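Side-chain contacts in probable aminotransferase (Pseudomonas aeruginosa, PDB 5YKR), which is a probable aminotransferase of class III, a family of enzymes that use pyridoxal phosphate as cofactor: residues Arg340-Ala344 / Glu345-Glu349; Ser117-Val120 / Gly121-Ala125; Ala97-Ile100 / Ala101-Ala104; Tyr352-Met355 / Phe356-Ala360. One frame throughout, in Å; residues are numbered along the deposited sequence.

In the fold
All four contacts are local, and three lie within one helix. Along the chain the order is interaction 3 (helix 94-104), interaction 2 (helix 115-128), interaction 1 (helix 333-346 and the turn after it) and interaction 4 (helix 349-372). Interaction 1 is the hub and touches each of the others. Its centre is about 12 Å from that of interaction 2, 15 Å from that of interaction 3 and 16 Å from that of interaction 4. The other three do not touch one another. Interactions 2 and 3 reach the second subunit, whereas no other chain touches interactions 1 and 4. Helix 333-346 thus packs beside two helices of the subunit interface and leads directly into helix 349-372.

Interaction 1 of 4, residues Arg340-Ala344 / Glu345-Glu349; sequences RATFA and EVMTE
Thr342 and Met347 meet where helix 333-346 gives way to a turn, with a wider pi-type turn at 342-344. Thr342 O accepts two backbone bonds. Met347 N gives the straighter one, at 2.9 Å from Thr342 O with an N-H...O angle of 163°, and lies almost in line with the carbonyl. Val346 N is 3.0 Å from Thr342 O, but it sits above the carbonyl plane and its N-H...O angle is 143°. One residue earlier, Ala341 O accepts from Glu345 N at 2.9 Å. The chain then makes an inverse gamma turn centred on Met347, closed by a weak bond from Thr348 N to Val346 O.

The two threonine hydroxyls bond outside the two segments. Thr342 OG1 bonds to Ala338 O, back along the same helix, and has a weak hydrogen bond with Ile288 O. Thr348 occupies the N-cap position of the next helix, and its OG1 bonds to Ala351 N. Among backbone acceptors, Met347 O is bonded by Arg127 NH1.

With OG1 turned to Ala338, Thr342 presents its methyl to methionine. CG2 is anti to the backbone N and meets Met347 SD at 3.5 Å. The same sulfur makes a Met-aromatic contact with Phe343. The two side chains lie side by side and point the same way, and SD is 4.8 Å from the Phe343 ring centroid, in an oblique approach. Phe343 also packs on Glu123 and Leu124 of helix 115-128. Val346 lies on Val96 of helix 94-104. Phe343 CD1 and CE1 are both 3.8 Å from Met347 SD.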
loop_
_atom_site.group_PDB
_atom_site.type_symbol
_atom_site.label_atom_id
_atom_site.label_comp_id
_atom_site.label_asym_id
_atom_site.label_seq_id
_atom_site.Cartn_x
_atom_site.Cartn_y
_atom_site.Cartn_z
ATOM N N ARG A 340 -8.728 3.570 15.726
ATOM C CA ARG A 340 -9.441 3.562 16.984
ATOM C C ARG A 340 -10.262 4.837 17.107
ATOM O O ARG A 340 -11.458 4.792 17.431
ATOM C CB ARG A 340 -8.502 3.381 18.153
ATOM C CG ARG A 340 -9.179 3.496 19.505
ATOM C CD ARG A 340 -8.253 3.091 20.586
ATOM N NE ARG A 340 -8.921 3.067 21.884
ATOM C CZ ARG A 340 -8.374 2.570 22.984
ATOM N NH1 ARG A 340 -7.109 2.110 22.969
ATOM N NH2 ARG A 340 -9.121 2.498 24.065
ATOM N N ALA A 341 -9.627 5.991 16.834
ATOM C CA ALA A 341 -10.371 7.230 16.892
ATOM C C ALA A 341 -11.522 7.257 15.916
ATOM O O ALA A 341 -12.613 7.753 16.213
ATOM C CB ALA A 341 -9.441 8.400 16.647
ATOM N N THR A 342 -11.300 6.747 14.701
ATOM C CA THR A 342 -12.347 6.741 13.721
ATOM C C THR A 342 -13.544 5.920 14.139
ATOM O O THR A 342 -14.711 6.383 14.037
ATOM C CB THR A 342 -11.766 6.241 12.365
ATOM O OG1 THR A 342 -10.754 7.149 11.928
ATOM C CG2 THR A 342 -12.864 6.128 11.315
ATOM N N PHE A 343 -13.307 4.679 14.569
ATOM C CA PHE A 343 -14.403 3.832 14.951
ATOM C C PHE A 343 -15.094 4.278 16.245
ATOM O O PHE A 343 -16.321 4.177 16.373
ATOM C CB PHE A 343 -13.968 2.384 15.062
ATOM C CG PHE A 343 -13.494 1.780 13.753
ATOM C CD1 PHE A 343 -14.286 1.849 12.614
ATOM C CD2 PHE A 343 -12.302 1.095 13.671
ATOM C CE1 PHE A 343 -13.875 1.287 11.401
ATOM C CE2 PHE A 343 -11.889 0.494 12.480
ATOM C CZ PHE A 343 -12.661 0.627 11.354
ATOM N N ALA A 344 -14.318 4.800 17.182
ATOM C CA ALA A 344 -14.916 5.178 18.506
ATOM C C ALA A 344 -15.660 6.507 18.436
ATOM O O ALA A 344 -16.687 6.676 19.086
ATOM C CB ALA A 344 -13.839 5.248 19.552
ATOM N N GLU A 345 -15.116 7.457 17.675
ATOM C CA GLU A 345 -15.566 8.841 17.742
ATOM C C GLU A 345 -16.211 9.395 16.498
ATOM O O GLU A 345 -16.952 10.382 16.603
ATOM C CB GLU A 345 -14.411 9.764 18.157
ATOM C CG GLU A 345 -13.676 9.328 19.401
ATOM C CD GLU A 345 -14.502 9.366 20.666
ATOM O OE1 GLU A 345 -15.481 10.155 20.741
ATOM O OE2 GLU A 345 -14.166 8.599 21.568
ATOM N N VAL A 346 -15.984 8.778 15.333
ATOM C CA VAL A 346 -16.403 9.383 14.070
ATOM C C VAL A 346 -17.534 8.619 13.375
ATOM O O VAL A 346 -18.509 9.197 12.971
ATOM C CB VAL A 346 -15.186 9.552 13.131
ATOM C CG1 VAL A 346 -15.585 10.125 11.791
ATOM C CG2 VAL A 346 -14.145 10.446 13.784
ATOM N N MET A 347 -17.369 7.311 13.190
ATOM C CA MET A 347 -18.300 6.465 12.427
ATOM C C MET A 347 -19.437 5.999 13.311
ATOM O O MET A 347 -19.600 4.803 13.573
ATOM C CB MET A 347 -17.524 5.277 11.849
ATOM C CG MET A 347 -16.563 5.679 10.795
ATOM S SD MET A 347 -15.644 4.345 10.055
ATOM C CE MET A 347 -16.922 3.327 9.381
ATOM N N THR A 348 -20.208 6.970 13.787
ATOM C CA THR A 348 -21.285 6.737 14.726
ATOM C C THR A 348 -22.653 6.803 14.051
ATOM O O THR A 348 -22.813 7.309 12.956
ATOM C CB THR A 348 -21.264 7.788 15.849
ATOM O OG1 THR A 348 -21.537 9.074 15.261
ATOM C CG2 THR A 348 -19.930 7.765 16.542
ATOM N N GLU A 349 -23.659 6.306 14.769
ATOM C CA GLU A 349 -25.043 6.371 14.269
ATOM C C GLU A 349 -25.432 7.837 14.053
ATOM O O GLU A 349 -26.088 8.158 13.070
ATOM C CB GLU A 349 -26.025 5.724 15.278
ATOM C CG GLU A 349 -27.502 5.802 14.892
ATOM C CD GLU A 349 -28.390 5.019 15.873
ATOM O OE1 GLU A 349 -28.444 3.787 15.678
ATOM O OE2 GLU A 349 -29.008 5.586 16.839
#

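Interaction 2 of 4, residues Ser117-Val120 / Gly121-Ala125; sequences SLWV and GAELA
Trp119 and Glu123, one turn apart in helix 115-128, form a CH-pi contact. Glu123 CB lies over one face of the indole, 4.0 Å from the centroid of the six-membered ring. Both side chains point the same way, and the carboxylate plane is only 13° from the ring plane. Glu123 CG is anti to the backbone N (chi1 168°), and the bend at chi2 leaves the carboxylate above the ring, shifted out past Trp119 CH2.

The charge of Glu123 is met outside these residues. OE2 forms salt bridges with Arg127 and Arg126. Trp119 in turn has a cation-pi contact with Arg340 of helix 333-346.

The apolar contact is between Val120 and Leu124, also side by side, with Val120 CG1 3.8 Å from Leu124 CD1.

Backbone bonds join the same turns. Glu123 N is 2.9 Å from Trp119 O, and Leu124 N is 2.9 Å from Val120 O. Gly121 N bonds to Ser117 O at 3.0 Å, while the bond from Ala122 N to Leu118 O is weak.

Ser117 O also accepts from Trp41 NE1 of the second subunit, and Leu124 packs on that same tryptophan. Both side-chain pairs, i to i+4, fit a regular alpha-helix, here at the interface.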
loop_
_atom_site.group_PDB
_atom_site.type_symbol
_atom_site.label_atom_id
_atom_site.label_comp_id
_atom_site.label_asym_id
_atom_site.label_seq_id
_atom_site.Cartn_x
_atom_site.Cartn_y
_atom_site.Cartn_z
ATOM N N SER A 117 -4.365 -1.998 19.293
ATOM C CA SER A 117 -4.743 -3.215 18.566
ATOM C C SER A 117 -5.772 -4.057 19.298
ATOM O O SER A 117 -6.639 -4.698 18.663
ATOM C CB SER A 117 -3.522 -4.074 18.232
ATOM O OG SER A 117 -2.902 -4.644 19.368
ATOM N N LEU A 118 -5.691 -4.059 20.625
ATOM C CA LEU A 118 -6.658 -4.817 21.427
ATOM C C LEU A 118 -8.066 -4.227 21.194
ATOM O O LEU A 118 -9.008 -4.989 20.921
ATOM C CB LEU A 118 -6.294 -4.750 22.914
ATOM C CG LEU A 118 -5.098 -5.547 23.342
ATOM C CD1 LEU A 118 -4.611 -5.009 24.685
ATOM C CD2 LEU A 118 -5.465 -6.994 23.458
ATOM N N TRP A 119 -8.185 -2.900 21.296
ATOM C CA TRP A 119 -9.461 -2.262 21.182
ATOM C C TRP A 119 -10.044 -2.415 19.779
ATOM O O TRP A 119 -11.213 -2.754 19.578
ATOM C CB TRP A 119 -9.329 -0.802 21.609
ATOM C CG TRP A 119 -10.659 -0.112 21.707
ATOM C CD1 TRP A 119 -11.357 0.074 22.862
ATOM C CD2 TRP A 119 -11.464 0.430 20.652
ATOM N NE1 TRP A 119 -12.541 0.698 22.577
ATOM C CE2 TRP A 119 -12.599 0.969 21.230
ATOM C CE3 TRP A 119 -11.295 0.560 19.285
ATOM C CZ2 TRP A 119 -13.629 1.556 20.471
ATOM C CZ3 TRP A 119 -12.288 1.187 18.544
ATOM C CH2 TRP A 119 -13.433 1.667 19.125
ATOM N N VAL A 120 -9.197 -2.163 18.775
ATOM C CA VAL A 120 -9.655 -2.214 17.388
ATOM C C VAL A 120 -10.047 -3.578 16.942
ATOM O O VAL A 120 -11.043 -3.740 16.254
ATOM C CB VAL A 120 -8.598 -1.621 16.441
ATOM C CG1 VAL A 120 -8.958 -1.825 14.982
ATOM C CG2 VAL A 120 -8.467 -0.105 16.702
ATOM N N GLY A 121 -9.306 -4.625 17.349
ATOM C CA GLY A 121 -9.717 -5.960 16.950
ATOM C C GLY A 121 -11.121 -6.301 17.441
ATOM O O GLY A 121 -11.945 -6.848 16.694
ATOM N N ALA A 122 -11.380 -6.008 18.694
ATOM C CA ALA A 122 -12.699 -6.269 19.273
ATOM C C ALA A 122 -13.794 -5.425 18.626
ATOM O O ALA A 122 -14.900 -5.918 18.341
ATOM C CB ALA A 122 -12.668 -6.050 20.786
ATOM N N GLU A 123 -13.439 -4.163 18.305
ATOM C CA GLU A 123 -14.377 -3.282 17.636
ATOM C C GLU A 123 -14.770 -3.784 16.251
ATOM O O GLU A 123 -15.950 -3.713 15.876
ATOM C CB GLU A 123 -13.814 -1.872 17.570
ATOM C CG GLU A 123 -14.566 -0.906 16.642
ATOM C CD GLU A 123 -15.957 -0.537 17.103
ATOM O OE1 GLU A 123 -16.353 -0.785 18.281
ATOM O OE2 GLU A 123 -16.670 0.116 16.300
ATOM N N LEU A 124 -13.766 -4.222 15.482
ATOM C CA LEU A 124 -14.052 -4.705 14.140
ATOM C C LEU A 124 -15.003 -5.905 14.184
ATOM O O LEU A 124 -15.944 -6.007 13.380
ATOM C CB LEU A 124 -12.781 -5.077 13.406
ATOM C CG LEU A 124 -11.862 -3.906 13.004
ATOM C CD1 LEU A 124 -10.475 -4.402 12.654
ATOM C CD2 LEU A 124 -12.478 -3.138 11.867
ATOM N N ALA A 125 -14.751 -6.819 15.109
ATOM C CA ALA A 125 -15.618 -7.993 15.243
ATOM C C ALA A 125 -17.040 -7.608 15.639
ATOM O O ALA A 125 -18.002 -8.178 15.107
ATOM C CB ALA A 125 -15.006 -8.975 16.212
#

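Interaction 3 of 4, residues Ala97-Ile100 / Ala101-Ala104; sequences ADAI and ARQA
Arg102 folds back along helix 94-104 over the preceding turn, at Asp98 and Ala99. Its chain leaves extended, with CG anti to the backbone N, and then bends at chi3 (53°). The bend brings the guanidinium across the helix backbone with one face turned to it. Asp98 O lies 4.0 Å above that plane, toward the rim of the group. Ala99 CA is over the same group, 3.6 Å from Arg102 NH2.

The carboxylate of Asp98 does not pair with this arginine. Asp98 OD2 and Arg102 NH1 are 5.8 Å apart, and Asp98 OD1 forms a salt bridge with Arg105 of the second subunit.

Gln103 is bent at chi2 and its end leads away from the earlier turn. Its NE2 bonds to Gly107 O and its OE1 to Arg106. Ile100 and Ala101 each pack on their own counterparts in the second subunit, so this helix pairs with its copy across the dimer interface. Ala99 faces Ala341 of helix 333-346.

Regular alpha-helical bonds join the two turns, such as Arg102 N to Asp98 O at 2.9 Å. Ala99 O accepts from Gln103 N and also from a water 2.9 Å away, and that water takes a weak bond from Arg102 NE at 2.8 Å.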
loop_
_atom_site.group_PDB
_atom_site.type_symbol
_atom_site.label_atom_id
_atom_site.label_comp_id
_atom_site.label_asym_id
_atom_site.label_seq_id
_atom_site.Cartn_x
_atom_site.Cartn_y
_atom_site.Cartn_z
ATOM N N ALA A 97 -7.171 13.433 14.036
ATOM C CA ALA A 97 -5.935 14.216 13.979
ATOM C C ALA A 97 -5.187 14.220 15.300
ATOM O O ALA A 97 -3.955 14.072 15.318
ATOM C CB ALA A 97 -6.202 15.630 13.527
ATOM N N ASP A 98 -5.927 14.331 16.415
ATOM C CA ASP A 98 -5.316 14.289 17.731
ATOM C C ASP A 98 -4.665 12.938 18.016
ATOM O O ASP A 98 -3.558 12.871 18.575
ATOM C CB ASP A 98 -6.313 14.620 18.852
ATOM C CG ASP A 98 -6.656 16.127 18.936
ATOM O OD1 ASP A 98 -6.032 17.002 18.247
ATOM O OD2 ASP A 98 -7.595 16.401 19.707
ATOM N N ALA A 99 -5.362 11.853 17.627
ATOM C CA ALA A 99 -4.830 10.510 17.840
ATOM C C ALA A 99 -3.545 10.303 17.013
ATOM O O ALA A 99 -2.570 9.686 17.492
ATOM C CB ALA A 99 -5.842 9.462 17.483
ATOM N N ILE A 100 -3.533 10.782 15.769
ATOM C CA ILE A 100 -2.385 10.696 14.877
ATOM C C ILE A 100 -1.216 11.481 15.484
ATOM O O ILE A 100 -0.093 10.983 15.566
ATOM C CB ILE A 100 -2.737 11.153 13.461
ATOM C CG1 ILE A 100 -3.617 10.110 12.786
ATOM C CG2 ILE A 100 -1.479 11.422 12.628
ATOM C CD1 ILE A 100 -4.236 10.588 11.490
ATOM N N ALA A 101 -1.455 12.702 15.910
ATOM C CA ALA A 101 -0.390 13.523 16.485
ATOM C C ALA A 101 0.204 12.846 17.729
ATOM O O ALA A 101 1.441 12.756 17.889
ATOM C CB ALA A 101 -0.936 14.902 16.836
ATOM N N ARG A 102 -0.669 12.388 18.614
ATOM C CA ARG A 102 -0.225 11.764 19.875
ATOM C C ARG A 102 0.609 10.512 19.603
ATOM O O ARG A 102 1.693 10.299 20.208
ATOM C CB ARG A 102 -1.412 11.402 20.757
ATOM C CG ARG A 102 -1.114 10.614 22.019
ATOM C CD ARG A 102 -2.347 10.487 22.896
ATOM N NE ARG A 102 -3.507 9.962 22.221
ATOM C CZ ARG A 102 -4.652 10.628 21.930
ATOM N NH1 ARG A 102 -4.915 11.952 22.186
ATOM N NH2 ARG A 102 -5.573 9.929 21.346
ATOM N N GLN A 103 0.122 9.663 18.697
ATOM C CA GLN A 103 0.841 8.424 18.454
ATOM C C GLN A 103 2.142 8.679 17.717
ATOM O O GLN A 103 3.138 8.000 17.969
ATOM C CB GLN A 103 -0.023 7.389 17.763
ATOM C CG GLN A 103 0.608 6.000 17.683
ATOM C CD GLN A 103 0.874 5.415 19.075
ATOM O OE1 GLN A 103 0.054 5.536 19.976
ATOM N NE2 GLN A 103 2.032 4.819 19.253
ATOM N N ALA A 104 2.191 9.607 16.789
ATOM C CA ALA A 104 3.429 9.881 16.077
ATOM C C ALA A 104 4.549 10.221 17.070
ATOM O O ALA A 104 5.712 9.830 16.927
ATOM C CB ALA A 104 3.239 10.999 15.053
HETATM O O HOH W 1 -3.183 8.365 19.972
#

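Interaction 4 of 4, residues Tyr352-Met355 / Phe356-Ala360; sequences YRHM and FQLAA
Near the start of the long helix 349-372, Phe356 reaches back to Tyr352 and Leu358 to His354, both one alpha-helical turn earlier. The Phe356 and Tyr352 rings meet obliquely, with planes at 58° and centroids 5.8 Å apart. Phe356 CE1 comes to the edge of the tyrosine ring, 3.8 Å from Tyr352 CD2. The face of the phenylalanine also covers a backbone oxygen: Tyr352 O lies 3.1 Å above the ring plane, offset toward the rim. CG of Phe356 is beside its own backbone N (chi1 -66°), which sends the ring back over that carbonyl. Tyr352 O still accepts from Phe356 N, at 2.8 Å.

The second pair is a CH-pi contact. Leu358 CD2 sits over one face of the His354 imidazole, 3.7 Å from the ring centroid, and the two side chains cross. NE2 of that ring bonds to Thr437 O, which helps fix its rotation. The hydroxyl of Tyr352 is likewise held, by Ile264 O, and the ring packs on Pro268.

Met355 packs on Phe89 and Ala384. Met355 O accepts twice, from Ala359 N at 2.9 Å and from Thr433 OG1. The two outward bonds of Tyr352 and His354 tie this helix to separate parts of the chain. At the imidazole the closest approach is His354 CE1 to Leu358 CD2, 3.5 Å.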
loop_
_atom_site.group_PDB
_atom_site.type_symbol
_atom_site.label_atom_id
_atom_site.label_comp_id
_atom_site.label_asym_id
_atom_site.label_seq_id
_atom_site.Cartn_x
_atom_site.Cartn_y
_atom_site.Cartn_z
ATOM N N TYR A 352 -23.837 9.217 10.824
ATOM C CA TYR A 352 -24.507 8.714 9.638
ATOM C C TYR A 352 -25.908 9.329 9.474
ATOM O O TYR A 352 -26.341 9.589 8.371
ATOM C CB TYR A 352 -24.532 7.208 9.613
ATOM C CG TYR A 352 -23.274 6.563 9.054
ATOM C CD1 TYR A 352 -22.208 6.202 9.882
ATOM C CD2 TYR A 352 -23.186 6.238 7.717
ATOM C CE1 TYR A 352 -21.084 5.554 9.375
ATOM C CE2 TYR A 352 -22.053 5.637 7.201
ATOM C CZ TYR A 352 -21.022 5.279 8.018
ATOM O OH TYR A 352 -19.945 4.603 7.494
ATOM N N ARG A 353 -26.622 9.545 10.563
ATOM C CA ARG A 353 -27.930 10.156 10.471
ATOM C C ARG A 353 -27.848 11.496 9.763
ATOM O O ARG A 353 -28.655 11.808 8.866
ATOM C CB ARG A 353 -28.570 10.289 11.839
ATOM C CG ARG A 353 -29.998 10.821 11.765
ATOM C CD ARG A 353 -30.706 10.863 13.147
ATOM N NE ARG A 353 -30.386 9.726 14.029
ATOM C CZ ARG A 353 -29.505 9.767 15.048
ATOM N NH1 ARG A 353 -28.929 10.913 15.440
ATOM N NH2 ARG A 353 -29.250 8.668 15.718
ATOM N N HIS A 354 -26.903 12.320 10.196
ATOM C CA HIS A 354 -26.678 13.617 9.567
ATOM C C HIS A 354 -26.294 13.454 8.098
ATOM O O HIS A 354 -26.831 14.135 7.207
ATOM C CB HIS A 354 -25.586 14.381 10.302
ATOM C CG HIS A 354 -25.238 15.696 9.676
ATOM N ND1 HIS A 354 -25.942 16.846 9.966
ATOM C CD2 HIS A 354 -24.276 16.055 8.800
ATOM C CE1 HIS A 354 -25.436 17.841 9.268
ATOM N NE2 HIS A 354 -24.431 17.388 8.548
ATOM N N MET A 355 -25.346 12.572 7.833
ATOM C CA MET A 355 -24.901 12.358 6.442
ATOM C C MET A 355 -26.062 11.913 5.542
ATOM O O MET A 355 -26.185 12.367 4.397
ATOM C CB MET A 355 -23.773 11.319 6.446
ATOM C CG MET A 355 -22.477 11.828 7.062
ATOM S SD MET A 355 -21.322 10.573 7.622
ATOM C CE MET A 355 -20.828 9.835 6.073
ATOM N N PHE A 356 -26.918 11.057 6.062
ATOM C CA PHE A 356 -28.073 10.563 5.257
ATOM C C PHE A 356 -29.077 11.693 4.975
ATOM O O PHE A 356 -29.609 11.805 3.876
ATOM C CB PHE A 356 -28.843 9.470 5.986
ATOM C CG PHE A 356 -28.121 8.196 6.223
ATOM C CD1 PHE A 356 -27.001 7.833 5.503
ATOM C CD2 PHE A 356 -28.594 7.335 7.201
ATOM C CE1 PHE A 356 -26.372 6.629 5.713
ATOM C CE2 PHE A 356 -27.960 6.128 7.465
ATOM C CZ PHE A 356 -26.842 5.774 6.690
ATOM N N GLN A 357 -29.339 12.526 5.980
ATOM C CA GLN A 357 -30.279 13.623 5.771
ATOM C C GLN A 357 -29.792 14.560 4.640
ATOM O O GLN A 357 -30.555 14.967 3.744
ATOM C CB GLN A 357 -30.466 14.411 7.086
ATOM C CG GLN A 357 -31.308 15.668 6.973
ATOM C CD GLN A 357 -31.280 16.469 8.253
ATOM O OE1 GLN A 357 -30.668 17.552 8.334
ATOM N NE2 GLN A 357 -31.954 15.961 9.258
ATOM N N LEU A 358 -28.511 14.913 4.704
ATOM C CA LEU A 358 -27.952 15.847 3.724
ATOM C C LEU A 358 -27.854 15.188 2.340
ATOM O O LEU A 358 -28.117 15.838 1.323
ATOM C CB LEU A 358 -26.618 16.445 4.195
ATOM C CG LEU A 358 -26.631 17.573 5.235
ATOM C CD1 LEU A 358 -27.233 18.818 4.622
ATOM C CD2 LEU A 358 -27.474 17.225 6.431
ATOM N N ALA A 359 -27.484 13.899 2.313
ATOM C CA ALA A 359 -27.419 13.170 1.040
ATOM C C ALA A 359 -28.802 13.024 0.401
ATOM O O ALA A 359 -28.945 13.151 -0.814
ATOM C CB ALA A 359 -26.717 11.845 1.228
ATOM N N ALA A 360 -29.823 12.773 1.215
ATOM C CA ALA A 360 -31.186 12.695 0.697
ATOM C C ALA A 360 -31.630 13.997 0.116
ATOM O O ALA A 360 -32.278 14.013 -0.922
ATOM C CB ALA A 360 -32.127 12.257 1.786
#